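Oligopeptide-binding protein AppA (Bacillus subtilis, PDB 1XOC) binds oligopeptides as the solute-binding component of an ABC permease that can replace the OPP system in sporulation and genetic competence. Local coordinates at residues D224-E229 with A244-T249. Sequence-based numbering, arbitrary orientation.
With ZN (zinc ion), chain P.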
loop_
_atom_site.group_PDB
_atom_site.type_symbol
_atom_site.label_atom_id
_atom_site.label_comp_id
_atom_site.label_asym_id
_atom_site.label_seq_id
_atom_site.Cartn_x
_atom_site.Cartn_y
_atom_site.Cartn_z
ATOM N N ASP A 224 9.299 -16.632 -0.414
ATOM C CA ASP A 224 10.498 -16.975 0.290
ATOM C C ASP A 224 11.609 -16.107 -0.271
ATOM O O ASP A 224 12.098 -16.346 -1.371
ATOM C CB ASP A 224 10.835 -18.440 0.040
ATOM C CG ASP A 224 12.102 -18.866 0.713
ATOM O OD1 ASP A 224 13.010 -18.052 0.972
ATOM O OD2 ASP A 224 12.171 -20.062 0.994
ATOM N N ALA A 225 11.987 -15.069 0.470
ATOM C CA ALA A 225 12.937 -14.077 -0.021
ATOM C C ALA A 225 14.283 -14.728 -0.354
ATOM O O ALA A 225 14.933 -14.320 -1.309
ATOM C CB ALA A 225 13.122 -12.963 1.009
ATOM N N ASN A 226 14.683 -15.737 0.408
ATOM C CA ASN A 226 15.973 -16.395 0.171
ATOM C C ASN A 226 15.948 -17.157 -1.151
ATOM O O ASN A 226 16.922 -17.139 -1.906
ATOM C CB ASN A 226 16.362 -17.330 1.313
ATOM C CG ASN A 226 16.757 -16.585 2.597
ATOM O OD1 ASN A 226 16.849 -17.204 3.673
ATOM N ND2 ASN A 226 17.021 -15.291 2.497
ATOM N N ALA A 227 14.823 -17.819 -1.427
ATOM C CA ALA A 227 14.652 -18.530 -2.686
ATOM C C ALA A 227 14.663 -17.576 -3.864
ATOM O O ALA A 227 15.220 -17.911 -4.906
ATOM C CB ALA A 227 13.356 -19.370 -2.672
ATOM N N ALA A 228 14.072 -16.386 -3.705
ATOM C CA ALA A 228 14.021 -15.407 -4.767
ATOM C C ALA A 228 15.415 -14.893 -5.038
ATOM O O ALA A 228 15.789 -14.666 -6.182
ATOM C CB ALA A 228 13.129 -14.251 -4.375
ATOM N N GLU A 229 16.183 -14.665 -3.988
ATOM C CA GLU A 229 17.589 -14.253 -4.156
ATOM C C GLU A 229 18.406 -15.304 -4.905
ATOM O O GLU A 229 19.174 -14.973 -5.819
ATOM C CB GLU A 229 18.218 -13.921 -2.809
ATOM C CG GLU A 229 17.680 -12.639 -2.263
ATOM C CD GLU A 229 17.889 -11.487 -3.223
ATOM O OE1 GLU A 229 18.779 -11.586 -4.114
ATOM O OE2 GLU A 229 17.170 -10.471 -3.102
ATOM N N ALA A 244 18.007 -5.896 2.363
ATOM C CA ALA A 244 19.286 -5.226 2.676
ATOM C C ALA A 244 20.393 -6.164 3.136
ATOM O O ALA A 244 21.568 -5.960 2.812
ATOM C CB ALA A 244 19.084 -4.152 3.727
ATOM N N THR A 245 20.030 -7.188 3.909
ATOM C CA THR A 245 20.992 -8.139 4.417
ATOM C C THR A 245 21.673 -8.934 3.300
ATOM O O THR A 245 22.770 -9.441 3.496
ATOM C CB THR A 245 20.346 -9.112 5.443
ATOM O OG1 THR A 245 19.203 -9.733 4.867
ATOM C CG2 THR A 245 19.889 -8.367 6.685
ATOM N N ASP A 246 21.034 -9.011 2.130
ATOM C CA ASP A 246 21.593 -9.724 0.982
ATOM C C ASP A 246 22.265 -8.808 -0.057
ATOM O O ASP A 246 22.644 -9.280 -1.129
ATOM C CB ASP A 246 20.491 -10.531 0.293
ATOM C CG ASP A 246 19.940 -11.635 1.173
ATOM O OD1 ASP A 246 18.710 -11.731 1.304
ATOM O OD2 ASP A 246 20.745 -12.406 1.729
ATOM N N TYR A 247 22.403 -7.514 0.243
ATOM C CA TYR A 247 22.960 -6.568 -0.722
ATOM C C TYR A 247 24.362 -6.969 -1.206
ATOM O O TYR A 247 24.624 -6.998 -2.408
ATOM C CB TYR A 247 23.029 -5.158 -0.130
ATOM C CG TYR A 247 23.410 -4.139 -1.170
ATOM C CD1 TYR A 247 24.742 -3.969 -1.548
ATOM C CD2 TYR A 247 22.458 -3.363 -1.773
ATOM C CE1 TYR A 247 25.095 -3.042 -2.526
ATOM C CE2 TYR A 247 22.794 -2.434 -2.747
ATOM C CZ TYR A 247 24.124 -2.269 -3.104
ATOM O OH TYR A 247 24.468 -1.366 -4.068
ATOM N N LYS A 248 25.261 -7.248 -0.272
ATOM C CA LYS A 248 26.644 -7.526 -0.634
ATOM C C LYS A 248 26.771 -8.833 -1.404
ATOM O O LYS A 248 27.665 -8.977 -2.231
ATOM C CB LYS A 248 27.549 -7.491 0.579
ATOM C CG LYS A 248 27.719 -6.074 1.080
ATOM C CD LYS A 248 28.971 -5.899 1.871
ATOM C CE LYS A 248 28.894 -6.542 3.249
ATOM N NZ LYS A 248 30.189 -6.360 3.970
ATOM N N THR A 249 25.863 -9.763 -1.147
ATOM C CA THR A 249 25.783 -10.986 -1.931
ATOM C C THR A 249 25.334 -10.671 -3.368
ATOM O O THR A 249 26.013 -11.029 -4.350
ATOM C CB THR A 249 24.820 -11.990 -1.252
ATOM O OG1 THR A 249 25.328 -12.306 0.045
ATOM C CG2 THR A 249 24.713 -13.283 -2.054
HETATM ZN ZN ZN P . 13.963 -20.798 1.952
HETATM O O HOH W 1 14.436 -19.625 3.673
#
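Glu-229 and Asp-246 both set CG anti to their own carbonyl carbon (chi1 -72° and -65°), which turns the two side chains into the gap between their backbones. The Glu-229 chain then bends at chi2, so that its methylene elbow rather than its carboxylate meets Asp-246. CG of Glu-229 lies 3.8 Å from OD1 of Asp-246. The carboxylates stay further apart, with OE2 of Glu-229 4.8 Å from OD1 of Asp-246. Lys-371 forms a salt bridge to that same OD1, and its positive charge probably eases the closeness of the two acids. Asn-226, one turn earlier on the same helix, reaches the aspartate more loosely and crosses it at about a right angle. The contact is small, a side-chain meeting with a backbone separation of 7.9 Å between CA of Glu-229 and CA of Asp-246.

Asp-224 is the N-cap of helix 225-234. Its OD1 accepts from Ala-227 N at 3.0 Å, and the donor comes from above the carboxylate plane. Its OD2 binds a zinc ion at 2.2 Å, and a water is a second ligand of the metal.

The contact joins the start of helix 225-234 to the 3-10 turn that leads into helix 247-250. Lys-371 comes from the start of helix 371-385. Glu-229 also packs on Phe-240 of strand 240-241, while the side chain of Tyr-247 packs on Ile-258 and Thr-260 of strand 256-262.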